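Local coordinates for hypothetical protein PH1109 (Pyrococcus horikoshii, PDB 2D59) that is of unknown function but belongs to the CoA-binding domain family and folds as a Rossmann-like parallel sheet flanked by helices, at residues 42-56 with 62-76. Numbering follows the deposited sequence.
Sequences MKYLLEHGYDVYPVN and VLGRKCYPSVLDIPD
V55 and Y68 form a single beta bridge, parallel in sense, along the outer side of 51-55, an edge strand of the Rossmann-like sheet: Y68 N gives its hydrogen to P54 O (3.0 Å), and N56 N to Y68 O (2.7 Å). P54 suits this edge because its N points away from strand 24-28, costing the sheet no bond; its CG packs 3.4 Å from K66 O. Residues 62-65 make a type I' turn that directs L63 toward helix 37-47, with V62 CG1 beside M42 SD; L63 CD1 reaches M42 CG and the backbone of K43, while extended M42, CG anti to its N (chi1 -176°), carries CE to R65 CG. R65 folds back through bends at chi2 and chi3, and its NE donates to V52 O at 2.8 Å, the oxygen lying 15° out of the guanidinium plane, with a weak second hydrogen bond from NH2. Beyond the bridge, branched I74 fills the angle between Y53 and V55, its CD1 3.7 Å from both Y53 CB and V55 CG2. The Y53 ring stands steeply to the D76 carboxylate, planes 81° apart, and its hydroxyl, also bonded to K24 NZ, gives a weak hydrogen bond from OH to D76 OD1 (2.9 Å).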
# COMPACT_ATOMS: atom_id res chain seq x y z
N MET A 42 3.69 5.87 6.20
CA MET A 42 3.66 4.82 7.21
C MET A 42 3.48 5.40 8.60
O MET A 42 2.70 4.89 9.41
CB MET A 42 4.94 3.98 7.16
CG MET A 42 4.91 2.81 8.13
SD MET A 42 6.30 1.68 7.87
CE MET A 42 6.19 0.67 9.35
N LYS A 43 4.21 6.47 8.90
CA LYS A 43 4.12 7.09 10.21
C LYS A 43 2.67 7.52 10.48
O LYS A 43 2.14 7.29 11.57
CB LYS A 43 5.05 8.31 10.27
CG LYS A 43 5.08 9.00 11.63
CD LYS A 43 6.06 10.17 11.61
CE LYS A 43 6.07 10.91 12.93
NZ LYS A 43 7.02 12.06 12.90
N TYR A 44 2.05 8.12 9.48
CA TYR A 44 0.67 8.58 9.59
C TYR A 44 -0.28 7.41 9.83
O TYR A 44 -1.17 7.48 10.69
CB TYR A 44 0.27 9.33 8.31
CG TYR A 44 -1.16 9.82 8.29
CD1 TYR A 44 -2.20 8.97 7.90
CD2 TYR A 44 -1.48 11.12 8.68
CE1 TYR A 44 -3.52 9.41 7.89
CE2 TYR A 44 -2.80 11.56 8.68
CZ TYR A 44 -3.81 10.70 8.29
OH TYR A 44 -5.12 11.14 8.31
N LEU A 45 -0.10 6.33 9.08
CA LEU A 45 -0.95 5.15 9.23
C LEU A 45 -0.82 4.54 10.62
O LEU A 45 -1.82 4.15 11.23
CB LEU A 45 -0.61 4.11 8.16
CG LEU A 45 -0.91 4.52 6.71
CD1 LEU A 45 -0.40 3.47 5.75
CD2 LEU A 45 -2.41 4.73 6.54
N LEU A 46 0.40 4.45 11.13
CA LEU A 46 0.60 3.89 12.46
C LEU A 46 -0.10 4.76 13.49
O LEU A 46 -0.72 4.25 14.42
CB LEU A 46 2.10 3.81 12.78
CG LEU A 46 2.90 2.75 12.03
CD1 LEU A 46 4.38 2.90 12.34
CD2 LEU A 46 2.42 1.36 12.43
N GLU A 47 -0.02 6.07 13.30
CA GLU A 47 -0.64 7.01 14.22
C GLU A 47 -2.16 6.98 14.12
O GLU A 47 -2.85 7.49 15.00
CB GLU A 47 -0.12 8.42 13.97
CG GLU A 47 1.35 8.60 14.34
CD GLU A 47 1.94 9.90 13.86
OE1 GLU A 47 3.13 10.17 14.17
OE2 GLU A 47 1.24 10.67 13.17
N HIS A 48 -2.68 6.36 13.07
CA HIS A 48 -4.13 6.28 12.90
C HIS A 48 -4.72 4.88 13.03
O HIS A 48 -5.73 4.54 12.40
CB HIS A 48 -4.53 6.95 11.59
CG HIS A 48 -4.51 8.44 11.66
ND1 HIS A 48 -3.35 9.18 11.55
CD2 HIS A 48 -5.50 9.33 11.92
CE1 HIS A 48 -3.62 10.46 11.75
NE2 HIS A 48 -4.92 10.58 11.97
N GLY A 49 -4.06 4.06 13.85
CA GLY A 49 -4.55 2.72 14.14
C GLY A 49 -4.36 1.57 13.17
O GLY A 49 -4.85 0.47 13.44
N TYR A 50 -3.66 1.79 12.07
CA TYR A 50 -3.45 0.72 11.11
C TYR A 50 -2.36 -0.26 11.54
O TYR A 50 -1.43 0.11 12.26
CB TYR A 50 -3.09 1.30 9.74
CG TYR A 50 -4.25 1.99 9.05
CD1 TYR A 50 -4.60 3.30 9.36
CD2 TYR A 50 -5.03 1.30 8.12
CE1 TYR A 50 -5.69 3.92 8.76
CE2 TYR A 50 -6.13 1.91 7.51
CZ TYR A 50 -6.45 3.21 7.83
OH TYR A 50 -7.54 3.80 7.23
N ASP A 51 -2.51 -1.52 11.14
CA ASP A 51 -1.51 -2.55 11.42
C ASP A 51 -0.63 -2.51 10.18
O ASP A 51 -1.02 -3.00 9.12
CB ASP A 51 -2.17 -3.93 11.54
CG ASP A 51 -2.85 -4.15 12.88
OD1 ASP A 51 -3.59 -5.15 13.01
OD2 ASP A 51 -2.63 -3.34 13.80
N VAL A 52 0.55 -1.91 10.31
CA VAL A 52 1.45 -1.76 9.17
C VAL A 52 2.67 -2.67 9.24
O VAL A 52 3.44 -2.62 10.20
CB VAL A 52 1.92 -0.30 9.03
CG1 VAL A 52 2.67 -0.11 7.72
CG2 VAL A 52 0.72 0.64 9.09
N TYR A 53 2.83 -3.48 8.21
CA TYR A 53 3.95 -4.41 8.09
C TYR A 53 4.81 -3.95 6.92
O TYR A 53 4.49 -4.20 5.76
CB TYR A 53 3.39 -5.82 7.84
CG TYR A 53 2.41 -6.25 8.92
CD1 TYR A 53 2.86 -6.77 10.13
CD2 TYR A 53 1.04 -6.06 8.75
CE1 TYR A 53 1.97 -7.08 11.15
CE2 TYR A 53 0.14 -6.37 9.76
CZ TYR A 53 0.61 -6.88 10.96
OH TYR A 53 -0.29 -7.19 11.95
N PRO A 54 5.91 -3.23 7.22
CA PRO A 54 6.79 -2.74 6.16
C PRO A 54 7.52 -3.83 5.40
O PRO A 54 7.89 -4.86 5.96
CB PRO A 54 7.74 -1.80 6.91
CG PRO A 54 7.83 -2.44 8.26
CD PRO A 54 6.40 -2.84 8.55
N VAL A 55 7.72 -3.58 4.11
CA VAL A 55 8.42 -4.51 3.23
C VAL A 55 9.52 -3.80 2.45
O VAL A 55 9.26 -2.84 1.72
CB VAL A 55 7.46 -5.17 2.22
CG1 VAL A 55 8.26 -6.04 1.25
CG2 VAL A 55 6.42 -5.99 2.94
N ASN A 56 10.75 -4.28 2.60
CA ASN A 56 11.90 -3.73 1.90
C ASN A 56 13.12 -4.58 2.24
O ASN A 56 13.59 -4.58 3.38
CB ASN A 56 12.17 -2.28 2.31
CG ASN A 56 13.12 -1.58 1.36
OD1 ASN A 56 14.11 -2.16 0.91
ND2 ASN A 56 12.84 -0.31 1.06
N VAL A 62 11.67 -0.65 10.41
CA VAL A 62 11.30 0.70 10.02
C VAL A 62 10.22 1.20 10.98
O VAL A 62 9.22 0.52 11.20
CB VAL A 62 10.76 0.74 8.57
CG1 VAL A 62 10.30 2.14 8.22
CG2 VAL A 62 11.85 0.29 7.60
N LEU A 63 10.45 2.37 11.56
CA LEU A 63 9.51 2.98 12.49
C LEU A 63 9.05 2.03 13.60
O LEU A 63 7.87 1.98 13.93
CB LEU A 63 8.31 3.54 11.71
CG LEU A 63 8.68 4.71 10.79
CD1 LEU A 63 7.54 5.03 9.83
CD2 LEU A 63 9.03 5.91 11.65
N GLY A 64 10.00 1.28 14.16
CA GLY A 64 9.68 0.35 15.23
C GLY A 64 8.95 -0.91 14.80
O GLY A 64 8.50 -1.68 15.64
N ARG A 65 8.85 -1.12 13.50
CA ARG A 65 8.16 -2.30 12.97
C ARG A 65 9.14 -3.22 12.24
O ARG A 65 10.02 -2.75 11.52
CB ARG A 65 7.06 -1.86 11.99
CG ARG A 65 6.01 -0.94 12.61
CD ARG A 65 5.10 -1.70 13.56
NE ARG A 65 4.31 -2.71 12.86
CZ ARG A 65 3.59 -3.65 13.47
NH1 ARG A 65 3.55 -3.72 14.79
NH2 ARG A 65 2.91 -4.53 12.74
N LYS A 66 8.99 -4.53 12.44
CA LYS A 66 9.87 -5.47 11.77
C LYS A 66 9.62 -5.36 10.27
O LYS A 66 8.48 -5.41 9.81
CB LYS A 66 9.58 -6.91 12.22
CG LYS A 66 10.47 -7.93 11.53
CD LYS A 66 10.22 -9.34 12.05
CE LYS A 66 11.12 -10.34 11.35
NZ LYS A 66 10.91 -11.72 11.87
N CYS A 67 10.69 -5.20 9.50
CA CYS A 67 10.58 -5.06 8.05
C CYS A 67 10.96 -6.35 7.33
O CYS A 67 12.03 -6.91 7.56
CB CYS A 67 11.48 -3.91 7.59
SG CYS A 67 11.21 -3.39 5.89
N TYR A 68 10.07 -6.81 6.45
CA TYR A 68 10.30 -8.05 5.70
C TYR A 68 10.81 -7.81 4.28
O TYR A 68 10.50 -6.79 3.66
CB TYR A 68 9.01 -8.87 5.66
CG TYR A 68 8.44 -9.18 7.03
CD1 TYR A 68 7.75 -8.21 7.76
CD2 TYR A 68 8.61 -10.44 7.60
CE1 TYR A 68 7.26 -8.49 9.04
CE2 TYR A 68 8.12 -10.73 8.88
CZ TYR A 68 7.44 -9.75 9.58
OH TYR A 68 6.96 -10.04 10.84
N PRO A 69 11.61 -8.74 3.75
CA PRO A 69 12.15 -8.60 2.39
C PRO A 69 11.10 -8.88 1.31
O PRO A 69 11.27 -8.49 0.16
CB PRO A 69 13.29 -9.61 2.37
CG PRO A 69 12.77 -10.70 3.25
CD PRO A 69 12.17 -9.94 4.41
N SER A 70 10.02 -9.54 1.69
CA SER A 70 8.94 -9.88 0.77
C SER A 70 7.58 -9.88 1.47
O SER A 70 7.50 -10.11 2.68
CB SER A 70 9.18 -11.26 0.15
OG SER A 70 8.00 -11.75 -0.47
N VAL A 71 6.53 -9.62 0.71
CA VAL A 71 5.18 -9.59 1.26
C VAL A 71 4.77 -10.96 1.81
O VAL A 71 4.09 -11.05 2.83
CB VAL A 71 4.14 -9.17 0.19
CG1 VAL A 71 2.74 -9.30 0.75
CG2 VAL A 71 4.40 -7.74 -0.25
N LEU A 72 5.21 -12.02 1.13
CA LEU A 72 4.88 -13.38 1.55
C LEU A 72 5.55 -13.78 2.86
O LEU A 72 5.10 -14.72 3.52
CB LEU A 72 5.27 -14.37 0.45
CG LEU A 72 4.43 -14.32 -0.83
CD1 LEU A 72 4.96 -15.33 -1.84
CD2 LEU A 72 2.97 -14.61 -0.50
N ASP A 73 6.61 -13.08 3.24
CA ASP A 73 7.32 -13.39 4.48
C ASP A 73 6.56 -12.91 5.72
O ASP A 73 6.83 -13.36 6.83
CB ASP A 73 8.71 -12.76 4.48
CG ASP A 73 9.62 -13.34 3.42
OD1 ASP A 73 9.66 -14.58 3.30
OD2 ASP A 73 10.28 -12.57 2.70
N ILE A 74 5.61 -12.00 5.51
CA ILE A 74 4.82 -11.48 6.62
C ILE A 74 3.93 -12.59 7.18
O ILE A 74 3.16 -13.20 6.46
CB ILE A 74 3.93 -10.31 6.15
CG1 ILE A 74 4.82 -9.18 5.62
CG2 ILE A 74 3.06 -9.82 7.30
CD1 ILE A 74 4.06 -8.07 4.93
N PRO A 75 4.04 -12.85 8.49
CA PRO A 75 3.26 -13.88 9.17
C PRO A 75 1.75 -13.61 9.19
O PRO A 75 0.94 -14.49 8.90
CB PRO A 75 3.83 -13.89 10.59
CG PRO A 75 5.22 -13.36 10.41
CD PRO A 75 5.02 -12.26 9.42
N ASP A 76 1.39 -12.38 9.53
CA ASP A 76 -0.01 -11.98 9.61
C ASP A 76 -0.69 -11.79 8.26
O ASP A 76 -0.02 -11.62 7.24
CB ASP A 76 -0.13 -10.69 10.43
CG ASP A 76 0.34 -10.88 11.86
OD1 ASP A 76 0.37 -9.89 12.62
OD2 ASP A 76 0.69 -12.02 12.22